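Local coordinates for protein angiotensin-converting enzyme (Anopheles gambiae, PDB 6S1Y) that probably acts as a zinc-dependent peptidase of the angiotensin-converting enzyme family, here holding a gamma-linked glutamate dipeptide beside its bound zinc, at residues A[36-41]-A[340-345]; A[42-47]-A[323-328]; A[285-290]-A[313-318]. One frame throughout, in Å; residues are numbered along the deposited sequence.

Contact 1: residues A[36-41]-A[340-345]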
loop_
_atom_site.group_PDB
_atom_site.type_symbol
_atom_site.label_atom_id
_atom_site.label_comp_id
_atom_site.label_asym_id
_atom_site.label_seq_id
_atom_site.Cartn_x
_atom_site.Cartn_y
_atom_site.Cartn_z
ATOM N N ALA A 36 -1.898 -22.839 2.433
ATOM C CA ALA A 36 -0.490 -23.184 2.556
ATOM C C ALA A 36 0.382 -21.936 2.572
ATOM O O ALA A 36 1.400 -21.901 3.278
ATOM C CB ALA A 36 -0.088 -24.127 1.422
ATOM N N ALA A 37 -0.006 -20.899 1.818
ATOM C CA ALA A 37 0.751 -19.647 1.828
ATOM C C ALA A 37 0.661 -18.964 3.187
ATOM O O ALA A 37 1.654 -18.429 3.692
ATOM C CB ALA A 37 0.245 -18.727 0.717
ATOM N N TRP A 38 -0.510 -19.001 3.812
ATOM C CA TRP A 38 -0.638 -18.463 5.162
ATOM C C TRP A 38 0.308 -19.155 6.136
ATOM O O TRP A 38 0.946 -18.496 6.971
ATOM C CB TRP A 38 -2.077 -18.604 5.632
ATOM C CG TRP A 38 -2.264 -18.324 7.068
ATOM C CD1 TRP A 38 -2.204 -19.227 8.095
ATOM C CD2 TRP A 38 -2.562 -17.054 7.667
ATOM N NE1 TRP A 38 -2.448 -18.594 9.291
ATOM C CE2 TRP A 38 -2.673 -17.263 9.059
ATOM C CE3 TRP A 38 -2.758 -15.761 7.159
ATOM C CZ2 TRP A 38 -2.957 -16.228 9.955
ATOM C CZ3 TRP A 38 -3.050 -14.728 8.055
ATOM C CH2 TRP A 38 -3.137 -14.969 9.434
ATOM N N GLU A 39 0.397 -20.483 6.071
ATOM C CA GLU A 39 1.229 -21.202 7.028
ATOM C C GLU A 39 2.694 -20.809 6.874
ATOM O O GLU A 39 3.406 -20.600 7.864
ATOM C CB GLU A 39 1.045 -22.708 6.850
ATOM C CG GLU A 39 -0.272 -23.233 7.426
ATOM C CD GLU A 39 -0.359 -23.041 8.934
ATOM O OE1 GLU A 39 -1.394 -22.533 9.424
ATOM O OE2 GLU A 39 0.625 -23.383 9.628
ATOM N N TYR A 40 3.163 -20.686 5.638
ATOM C CA TYR A 40 4.507 -20.184 5.427
ATOM C C TYR A 40 4.619 -18.746 5.919
ATOM O O TYR A 40 5.532 -18.406 6.690
ATOM C CB TYR A 40 4.867 -20.318 3.950
ATOM C CG TYR A 40 6.258 -19.867 3.631
ATOM C CD1 TYR A 40 7.359 -20.521 4.175
ATOM C CD2 TYR A 40 6.483 -18.784 2.785
ATOM C CE1 TYR A 40 8.640 -20.104 3.893
ATOM C CE2 TYR A 40 7.760 -18.373 2.488
ATOM C CZ TYR A 40 8.836 -19.038 3.043
ATOM O OH TYR A 40 10.113 -18.622 2.760
ATOM N N GLY A 41 3.680 -17.886 5.514
ATOM C CA GLY A 41 3.749 -16.491 5.920
ATOM C C GLY A 41 3.847 -16.323 7.420
ATOM O O GLY A 41 4.529 -15.410 7.906
ATOM N N ARG A 340 -8.616 -13.189 7.695
ATOM C CA ARG A 340 -7.620 -13.054 8.745
ATOM C C ARG A 340 -6.633 -11.934 8.444
ATOM O O ARG A 340 -6.281 -11.673 7.293
ATOM C CB ARG A 340 -6.826 -14.354 8.950
ATOM C CG ARG A 340 -7.663 -15.604 8.943
ATOM C CD ARG A 340 -6.823 -16.843 9.210
ATOM N NE ARG A 340 -7.467 -18.038 8.666
ATOM C CZ ARG A 340 -6.923 -19.248 8.665
ATOM N NH1 ARG A 340 -5.727 -19.435 9.192
ATOM N NH2 ARG A 340 -7.579 -20.266 8.126
ATOM N N ILE A 341 -6.153 -11.319 9.519
ATOM C CA ILE A 341 -5.087 -10.337 9.462
ATOM C C ILE A 341 -3.884 -10.904 10.186
ATOM O O ILE A 341 -4.017 -11.522 11.251
ATOM C CB ILE A 341 -5.533 -8.987 10.074
ATOM C CG1 ILE A 341 -6.472 -8.281 9.097
ATOM C CG2 ILE A 341 -4.321 -8.134 10.449
ATOM C CD1 ILE A 341 -7.133 -7.000 9.637
ATOM N N LYS A 342 -2.708 -10.683 9.613
ATOM C CA LYS A 342 -1.438 -10.985 10.256
ATOM C C LYS A 342 -0.701 -9.654 10.356
ATOM O O LYS A 342 -0.284 -9.086 9.338
ATOM C CB LYS A 342 -0.651 -12.024 9.458
ATOM C CG LYS A 342 0.712 -12.349 10.034
ATOM C CD LYS A 342 1.258 -13.671 9.464
ATOM C CE LYS A 342 1.294 -13.681 7.934
ATOM N NZ LYS A 342 2.390 -12.847 7.380
ATOM N N GLN A 343 -0.571 -9.143 11.572
ATOM C CA GLN A 343 0.019 -7.838 11.802
ATOM C C GLN A 343 0.802 -7.869 13.099
ATOM O O GLN A 343 0.287 -8.313 14.134
ATOM C CB GLN A 343 -1.054 -6.742 11.861
ATOM C CG GLN A 343 -0.474 -5.331 11.958
ATOM C CD GLN A 343 -1.521 -4.243 11.781
ATOM O OE1 GLN A 343 -2.588 -4.466 11.214
ATOM N NE2 GLN A 343 -1.206 -3.044 12.269
ATOM N N CYS A 344 2.041 -7.392 13.043
ATOM C CA CYS A 344 2.873 -7.289 14.242
ATOM C C CYS A 344 2.619 -5.926 14.889
ATOM O O CYS A 344 3.491 -5.080 15.051
ATOM C CB CYS A 344 4.334 -7.552 13.900
ATOM S SG CYS A 344 4.561 -9.250 13.192
ATOM N N THR A 345 1.359 -5.771 15.298
ATOM C CA THR A 345 0.827 -4.519 15.812
ATOM C C THR A 345 1.591 -3.976 17.009
ATOM O O THR A 345 1.936 -4.703 17.944
ATOM C CB THR A 345 -0.639 -4.726 16.212
ATOM O OG1 THR A 345 -1.317 -5.459 15.182
ATOM C CG2 THR A 345 -1.343 -3.383 16.408
#
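Trp38, on helix 12-42, lays its indole against Arg340 and Lys342 of strand 339-342, one half of the two-stranded antiparallel sheet in this mostly helical peptidase fold. The short axes run nearly alongside each other, 26° apart, and their closest approach of 11.0 Å is bridged by side chains. With CG anti to its backbone N, Trp38 reaches from the helix to the strand.

The tight part of the contact lies over one face of the indole, where NH1 of Arg340 sits 3.4 Å above the Trp38 ring plane, toward the rim. CD of Arg340 is 4.1 Å from the centroid of the Trp38 six-membered ring, a CH-pi contact, while CZ of Arg340 stands 4.7 Å from the centroid of the five-membered ring. That carbon is only 12° off the normal, the geometry of a cation-pi interaction. The guanidinium is not stacked flat: its plane is turned 69° from the indole. Since NH1 of Arg340 and NE1 of Trp38 are both donors, their approach is no hydrogen bond; NE of Arg340 instead forms a salt bridge with Asp338, which helps fix the guanidinium. Phe333 adds a second cation-pi partner for Arg340 and meets Trp38 edge-to-face, as does Trp331. At the indole edge, in its plane, lies Ile341 O, 4.0 Å from CH2 of Trp38.

The looser side, though also buried, is at Lys342. Lys342 CB is 3.9 Å from Trp38 CH2, and the lysine chain passes the indole running the other way. Bends at chi3 and chi4 then fold it back toward the end of the helix segment. Its ammonium has a stronger partner in the carbonyl of Val325, so the link across this contact is secondary: a weak hydrogen bond from Lys342 NZ to Gly41 O, 3.4 Å long.

Contact 2: residues A[42-47]-A[323-328]. With NAG (2-acetamido-2-deoxy-beta-D-glucopyranose), chain B; KSN ((2~{S})-2-[[(4~{S})-4-azanyl-5-oxidanyl-5-oxidanylidene-pentanoyl]amino]pentanedioic acid), chain H; NAG (2-acetamido-2-deoxy-beta-D-glucopyranose), chain C.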
loop_
_atom_site.group_PDB
_atom_site.type_symbol
_atom_site.label_atom_id
_atom_site.label_comp_id
_atom_site.label_asym_id
_atom_site.label_seq_id
_atom_site.Cartn_x
_atom_site.Cartn_y
_atom_site.Cartn_z
ATOM N N SER A 42 3.189 -17.212 8.171
ATOM C CA SER A 42 3.139 -17.179 9.628
ATOM C C SER A 42 4.305 -17.892 10.279
ATOM O O SER A 42 4.509 -17.752 11.489
ATOM C CB SER A 42 1.858 -17.847 10.135
ATOM O OG SER A 42 0.740 -17.344 9.436
ATOM N N ASN A 43 5.073 -18.648 9.494
ATOM C CA ASN A 43 6.039 -19.587 10.074
ATOM C C ASN A 43 6.984 -20.001 8.928
ATOM O O ASN A 43 6.745 -20.998 8.256
ATOM C CB ASN A 43 5.286 -20.748 10.699
ATOM C CG ASN A 43 6.179 -21.734 11.382
ATOM O OD1 ASN A 43 7.330 -21.448 11.648
ATOM N ND2 ASN A 43 5.639 -22.921 11.667
ATOM N N LEU A 44 8.036 -19.201 8.729
ATOM C CA LEU A 44 8.907 -19.378 7.562
ATOM C C LEU A 44 9.887 -20.507 7.844
ATOM O O LEU A 44 10.969 -20.293 8.392
ATOM C CB LEU A 44 9.685 -18.111 7.233
ATOM C CG LEU A 44 9.000 -16.839 6.768
ATOM C CD1 LEU A 44 10.004 -15.717 6.880
ATOM C CD2 LEU A 44 8.491 -16.948 5.348
ATOM N N THR A 45 9.508 -21.714 7.463
ATOM C CA THR A 45 10.411 -22.847 7.491
ATOM C C THR A 45 10.546 -23.371 6.077
ATOM O O THR A 45 9.663 -23.192 5.238
ATOM C CB THR A 45 9.906 -23.977 8.398
ATOM O OG1 THR A 45 8.685 -24.507 7.857
ATOM C CG2 THR A 45 9.680 -23.465 9.805
ATOM N N GLU A 46 11.658 -24.047 5.820
ATOM C CA GLU A 46 11.849 -24.614 4.496
ATOM C C GLU A 46 10.796 -25.673 4.227
ATOM O O GLU A 46 10.274 -25.772 3.113
ATOM C CB GLU A 46 13.276 -25.148 4.372
ATOM C CG GLU A 46 14.286 -23.986 4.260
ATOM C CD GLU A 46 15.658 -24.298 4.823
ATOM O OE1 GLU A 46 16.265 -25.324 4.419
ATOM O OE2 GLU A 46 16.138 -23.494 5.663
ATOM N N PHE A 47 10.407 -26.428 5.257
ATOM C CA PHE A 47 9.316 -27.375 5.085
ATOM C C PHE A 47 8.040 -26.673 4.645
ATOM O O PHE A 47 7.370 -27.113 3.700
ATOM C CB PHE A 47 9.059 -28.134 6.376
ATOM C CG PHE A 47 7.857 -29.026 6.306
ATOM C CD1 PHE A 47 7.920 -30.238 5.638
ATOM C CD2 PHE A 47 6.663 -28.652 6.907
ATOM C CE1 PHE A 47 6.816 -31.072 5.580
ATOM C CE2 PHE A 47 5.557 -29.474 6.846
ATOM C CZ PHE A 47 5.626 -30.692 6.187
ATOM N N ASP A 323 10.565 -17.425 12.776
ATOM C CA ASP A 323 10.665 -16.452 11.700
ATOM C C ASP A 323 9.316 -16.311 11.017
ATOM O O ASP A 323 8.552 -17.275 10.906
ATOM C CB ASP A 323 11.723 -16.860 10.681
ATOM C CG ASP A 323 13.125 -16.613 11.184
ATOM O OD1 ASP A 323 13.442 -15.453 11.557
ATOM O OD2 ASP A 323 13.896 -17.589 11.223
ATOM N N LEU A 324 9.020 -15.098 10.562
ATOM C CA LEU A 324 7.752 -14.860 9.894
ATOM C C LEU A 324 7.838 -13.563 9.122
ATOM O O LEU A 324 8.740 -12.748 9.341
ATOM C CB LEU A 324 6.590 -14.799 10.886
ATOM C CG LEU A 324 6.485 -13.496 11.678
ATOM C CD1 LEU A 324 5.031 -13.258 12.057
ATOM C CD2 LEU A 324 7.397 -13.537 12.890
ATOM N N VAL A 325 6.887 -13.395 8.205
ATOM C CA VAL A 325 6.664 -12.119 7.532
ATOM C C VAL A 325 5.822 -11.256 8.466
ATOM O O VAL A 325 4.644 -11.546 8.698
ATOM C CB VAL A 325 5.965 -12.304 6.182
ATOM C CG1 VAL A 325 5.506 -10.932 5.624
ATOM C CG2 VAL A 325 6.872 -13.032 5.209
ATOM N N CYS A 326 6.422 -10.202 9.011
ATOM C CA CYS A 326 5.685 -9.276 9.850
ATOM C C CYS A 326 4.998 -8.175 9.054
ATOM O O CYS A 326 4.134 -7.480 9.614
ATOM C CB CYS A 326 6.603 -8.644 10.897
ATOM S SG CYS A 326 6.498 -9.443 12.540
ATOM N N HIS A 327 5.332 -8.004 7.772
ATOM C CA HIS A 327 4.685 -6.965 6.986
ATOM C C HIS A 327 3.173 -7.191 7.004
ATOM O O HIS A 327 2.693 -8.263 6.629
ATOM C CB HIS A 327 5.214 -6.954 5.563
ATOM C CG HIS A 327 4.840 -5.714 4.824
ATOM N ND1 HIS A 327 5.645 -4.598 4.805
ATOM C CD2 HIS A 327 3.700 -5.371 4.176
ATOM C CE1 HIS A 327 5.047 -3.644 4.116
ATOM N NE2 HIS A 327 3.859 -4.086 3.736
ATOM N N ALA A 328 2.422 -6.192 7.450
ATOM C CA ALA A 328 1.006 -6.389 7.723
ATOM C C ALA A 328 0.256 -6.833 6.482
ATOM O O ALA A 328 0.452 -6.288 5.399
ATOM C CB ALA A 328 0.388 -5.088 8.253
HETATM C C1 NAG B . 6.315 -24.039 12.261
HETATM C C2 NAG B . 5.466 -24.620 13.395
HETATM C C3 NAG B . 5.994 -25.996 13.831
HETATM C C4 NAG B . 6.134 -26.930 12.638
HETATM C C5 NAG B . 7.004 -26.249 11.583
HETATM C C6 NAG B . 7.166 -27.060 10.319
HETATM C C7 NAG B . 4.320 -23.093 14.934
HETATM C C8 NAG B . 4.462 -22.199 16.127
HETATM N N2 NAG B . 5.433 -23.708 14.528
HETATM O O3 NAG B . 5.094 -26.538 14.796
HETATM O O4 NAG B . 6.784 -28.143 13.004
HETATM O O5 NAG B . 6.420 -24.996 11.199
HETATM O O6 NAG B . 8.204 -26.538 9.494
HETATM O O7 NAG B . 3.253 -23.246 14.355
HETATM C C10 KSN H . 0.358 -8.234 0.560
HETATM C C13 KSN H . -1.327 -4.218 2.186
HETATM C C17 KSN H . 3.460 0.217 2.624
HETATM C C02 KSN H . 1.955 0.495 2.722
HETATM C C03 KSN H . 1.038 -0.727 2.567
HETATM C C04 KSN H . 1.656 -2.092 2.824
HETATM C C05 KSN H . 1.005 -2.911 3.969
HETATM C C07 KSN H . 0.108 -4.760 2.403
HETATM C C08 KSN H . 0.217 -6.273 2.269
HETATM C C09 KSN H . -0.035 -6.769 0.832
HETATM N N01 KSN H . 1.553 1.478 1.711
HETATM N N06 KSN H . 0.331 -4.198 3.742
HETATM O O11 KSN H . 1.163 -8.823 1.346
HETATM O O12 KSN H . -0.101 -8.865 -0.454
HETATM O O14 KSN H . -2.113 -4.200 3.173
HETATM O O15 KSN H . -1.709 -3.769 1.089
HETATM O O16 KSN H . 1.112 -2.521 5.093
HETATM O O18 KSN H . 4.065 -0.118 3.679
HETATM O O19 KSN H . 4.135 0.309 1.564
HETATM C C1 NAG C . 5.965 -29.273 13.381
HETATM C C2 NAG C . 6.684 -30.584 13.012
HETATM C C3 NAG C . 5.880 -31.792 13.495
HETATM C C4 NAG C . 5.450 -31.641 14.945
HETATM C C5 NAG C . 4.816 -30.278 15.193
HETATM C C6 NAG C . 4.500 -30.046 16.652
HETATM C C7 NAG C . 8.117 -30.742 11.015
HETATM C C8 NAG C . 8.141 -30.861 9.520
HETATM N N2 NAG C . 6.903 -30.680 11.579
HETATM O O3 NAG C . 6.693 -32.956 13.375
HETATM O O4 NAG C . 4.493 -32.649 15.246
HETATM O O5 NAG C . 5.722 -29.248 14.782
HETATM O O6 NAG C . 4.184 -28.689 16.918
HETATM O O7 NAG C . 9.147 -30.697 11.674
#
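The link between helices 12-42 and 46-70, which carries an N-glycan on Asn43, packs here against the loop that runs into the ligand pocket at His327 and Ala328. Leu44 N donates to Asp323 O at 3.0 Å with an N-H...O angle of 170°. The same oxygen receives a CA-H...O contact from Asn43 CA at 3.5 Å. Leu44 lies along the loop backbone, its CD1 3.8 Å from Leu324 C and its CD2 4.2 Å from Val325 CG2. Leu324 CB, in turn, rests 3.7 Å from Ser42 O.

With CG anti to the backbone N (chi1 -177°), the Asn43 side chain leads away from the loop to its covalent bond with the first sugar. Thr45 OG1 hydrogen-bonds O6 of that sugar and caps Asn48 N at the start of helix 46-70. At the other end of the loop, Ala328 O accepts a hydrogen bond from N06 of the bound dipeptide, at 2.7 Å. The near-linear Leu44-Asp323 bond, with the backbone pairing of Gly41 and Val325 beside it, is directional and so sets how the link lies on the loop, whereas the Leu44 methyls add apolar packing that demands no exact angle.

Contact 3: residues A[285-290]-A[313-318]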
loop_
_atom_site.group_PDB
_atom_site.type_symbol
_atom_site.label_atom_id
_atom_site.label_comp_id
_atom_site.label_asym_id
_atom_site.label_seq_id
_atom_site.Cartn_x
_atom_site.Cartn_y
_atom_site.Cartn_z
ATOM N N THR A 285 -4.359 -1.675 23.719
ATOM C CA THR A 285 -3.695 -2.901 23.299
ATOM C C THR A 285 -3.981 -3.093 21.827
ATOM O O THR A 285 -4.865 -2.445 21.258
ATOM C CB THR A 285 -4.233 -4.118 24.075
ATOM O OG1 THR A 285 -5.632 -4.241 23.781
ATOM C CG2 THR A 285 -4.010 -3.974 25.580
ATOM N N PRO A 286 -3.267 -4.001 21.176
ATOM C CA PRO A 286 -3.616 -4.334 19.788
ATOM C C PRO A 286 -5.064 -4.754 19.610
ATOM O O PRO A 286 -5.729 -4.302 18.664
ATOM C CB PRO A 286 -2.636 -5.466 19.468
ATOM C CG PRO A 286 -1.421 -5.110 20.297
ATOM C CD PRO A 286 -1.962 -4.554 21.581
ATOM N N ILE A 287 -5.589 -5.602 20.498
ATOM C CA ILE A 287 -6.958 -6.083 20.324
ATOM C C ILE A 287 -7.944 -4.932 20.461
ATOM O O ILE A 287 -8.892 -4.816 19.676
ATOM C CB ILE A 287 -7.264 -7.222 21.320
ATOM C CG1 ILE A 287 -6.991 -8.573 20.656
ATOM C CG2 ILE A 287 -8.690 -7.164 21.794
ATOM C CD1 ILE A 287 -6.860 -9.718 21.654
ATOM N N LYS A 288 -7.759 -4.086 21.477
ATOM C CA LYS A 288 -8.592 -2.890 21.580
ATOM C C LYS A 288 -8.571 -2.112 20.266
ATOM O O LYS A 288 -9.606 -1.622 19.810
ATOM C CB LYS A 288 -8.112 -2.032 22.753
ATOM C CG LYS A 288 -8.837 -0.702 22.946
ATOM C CD LYS A 288 -10.315 -0.859 23.269
ATOM C CE LYS A 288 -10.909 0.453 23.814
ATOM N NZ LYS A 288 -12.411 0.496 23.699
ATOM N N MET A 289 -7.402 -2.035 19.613
ATOM C CA MET A 289 -7.299 -1.243 18.385
ATOM C C MET A 289 -8.152 -1.839 17.275
ATOM O O MET A 289 -8.855 -1.107 16.566
ATOM C CB MET A 289 -5.833 -1.136 17.940
ATOM C CG MET A 289 -4.988 -0.255 18.831
ATOM S SD MET A 289 -3.221 -0.590 18.706
ATOM C CE MET A 289 -2.847 0.133 17.093
ATOM N N PHE A 290 -8.118 -3.165 17.120
ATOM C CA PHE A 290 -8.965 -3.802 16.110
ATOM C C PHE A 290 -10.443 -3.731 16.483
ATOM O O PHE A 290 -11.302 -3.603 15.600
ATOM C CB PHE A 290 -8.523 -5.252 15.915
ATOM C CG PHE A 290 -7.248 -5.390 15.125
ATOM C CD1 PHE A 290 -6.023 -5.348 15.754
ATOM C CD2 PHE A 290 -7.282 -5.555 13.756
ATOM C CE1 PHE A 290 -4.849 -5.462 15.037
ATOM C CE2 PHE A 290 -6.123 -5.667 13.031
ATOM C CZ PHE A 290 -4.894 -5.627 13.678
ATOM N N SER A 313 -6.628 -15.037 13.484
ATOM C CA SER A 313 -5.761 -13.920 13.140
ATOM C C SER A 313 -4.557 -13.842 14.066
ATOM O O SER A 313 -4.579 -14.311 15.202
ATOM C CB SER A 313 -6.517 -12.595 13.189
ATOM O OG SER A 313 -7.376 -12.464 12.058
ATOM N N ILE A 314 -3.479 -13.263 13.538
ATOM C CA ILE A 314 -2.261 -12.969 14.288
ATOM C C ILE A 314 -2.165 -11.447 14.381
ATOM O O ILE A 314 -1.862 -10.780 13.379
ATOM C CB ILE A 314 -1.028 -13.564 13.593
ATOM C CG1 ILE A 314 -1.146 -15.089 13.461
ATOM C CG2 ILE A 314 0.228 -13.189 14.338
ATOM C CD1 ILE A 314 0.019 -15.718 12.676
ATOM N N LEU A 315 -2.387 -10.890 15.574
ATOM C CA LEU A 315 -2.491 -9.447 15.766
ATOM C C LEU A 315 -1.383 -8.856 16.620
ATOM O O LEU A 315 -1.403 -7.650 16.871
ATOM C CB LEU A 315 -3.834 -9.086 16.419
ATOM C CG LEU A 315 -5.072 -9.775 15.860
ATOM C CD1 LEU A 315 -6.321 -9.312 16.601
ATOM C CD2 LEU A 315 -5.231 -9.495 14.388
ATOM N N GLU A 316 -0.452 -9.667 17.107
ATOM C CA GLU A 316 0.759 -9.200 17.767
ATOM C C GLU A 316 1.898 -10.028 17.192
ATOM O O GLU A 316 1.668 -11.111 16.642
ATOM C CB GLU A 316 0.768 -9.388 19.287
ATOM C CG GLU A 316 -0.318 -8.679 20.069
ATOM C CD GLU A 316 0.067 -8.411 21.536
ATOM O OE1 GLU A 316 1.067 -8.988 22.033
ATOM O OE2 GLU A 316 -0.635 -7.604 22.181
ATOM N N LYS A 317 3.130 -9.543 17.347
ATOM C CA LYS A 317 4.290 -10.358 16.994
ATOM C C LYS A 317 4.395 -11.526 17.970
ATOM O O LYS A 317 4.455 -11.303 19.184
ATOM C CB LYS A 317 5.582 -9.544 17.028
ATOM C CG LYS A 317 6.755 -10.229 16.325
ATOM C CD LYS A 317 8.028 -9.380 16.434
ATOM C CE LYS A 317 9.242 -10.056 15.812
ATOM N NZ LYS A 317 10.494 -9.280 16.089
ATOM N N PRO A 318 4.436 -12.771 17.493
ATOM C CA PRO A 318 4.655 -13.903 18.401
ATOM C C PRO A 318 5.955 -13.756 19.166
ATOM O O PRO A 318 6.921 -13.177 18.684
ATOM C CB PRO A 318 4.710 -15.112 17.459
ATOM C CG PRO A 318 3.920 -14.693 16.260
ATOM C CD PRO A 318 4.189 -13.207 16.106
#
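Leu315 and Glu316, in the loop after helix 307-312, pack against the N-terminal end of helix 286-299.

The apolar part centres on Leu315. Its CD2 lies over one face of the Phe290 ring, 4.1 Å from the centroid and 15° off the normal, a CH-pi contact displaced toward the rim; the nearest ring atom is Phe290 CZ, at 3.9 Å. The other methyl, CD1 of Leu315, comes within 4.2 Å of Ile287 CG1, the two side chains crossing at about a right angle. CG of Leu315 is anti to its carbonyl carbon (chi1 -45°), which directs both methyls at the helix.

Van der Waals contacts with oxygen atoms involve Pro286. Its CB is 3.6 Å from Leu315 O, and its CG touches Glu316 OE2 at 3.2 Å. The extended glutamate thus brings a carboxylate oxygen against the proline ring.

Hydrogen bonding is confined to the individual segments and their surroundings. Thr285, the N-cap, accepts from Lys288 N through OG1 at 3.1 Å, with an N-H...O angle of 168°, while Leu315 O accepts a hydrogen bond from Thr345 OG1.

Phe290 also packs on Ile341 of strand 339-342 and Val355 of helix 349-368, while Ile314 pairs through its backbone with Ile341 and Gln343 and touches Trp38 and Ser42 of helix 12-42.

In the fold
Residues 340-345, a segment of contact 1, also touch contacts 2 and 3. The centres of contacts 1 and 2 are about 8 Å apart, those of 1 and 3 about 12 Å, and those of 2 and 3 about 17 Å. Along the chain they are nested: contact 3 within the loop closed by contact 2, and that within the loop closed by contact 1. The Cys326-Cys344 disulfide joins contacts 1 and 2, whereas backbone bonds of Ile314 to Ile341 and Gln343 join 1 and 3. Helices 12-42 and 286-299 each pack on strand 339-342 or the residues just after it, and Ile341 of that strand touches Glu358 on the zinc-binding helix 349-368, beside the ligand pocket.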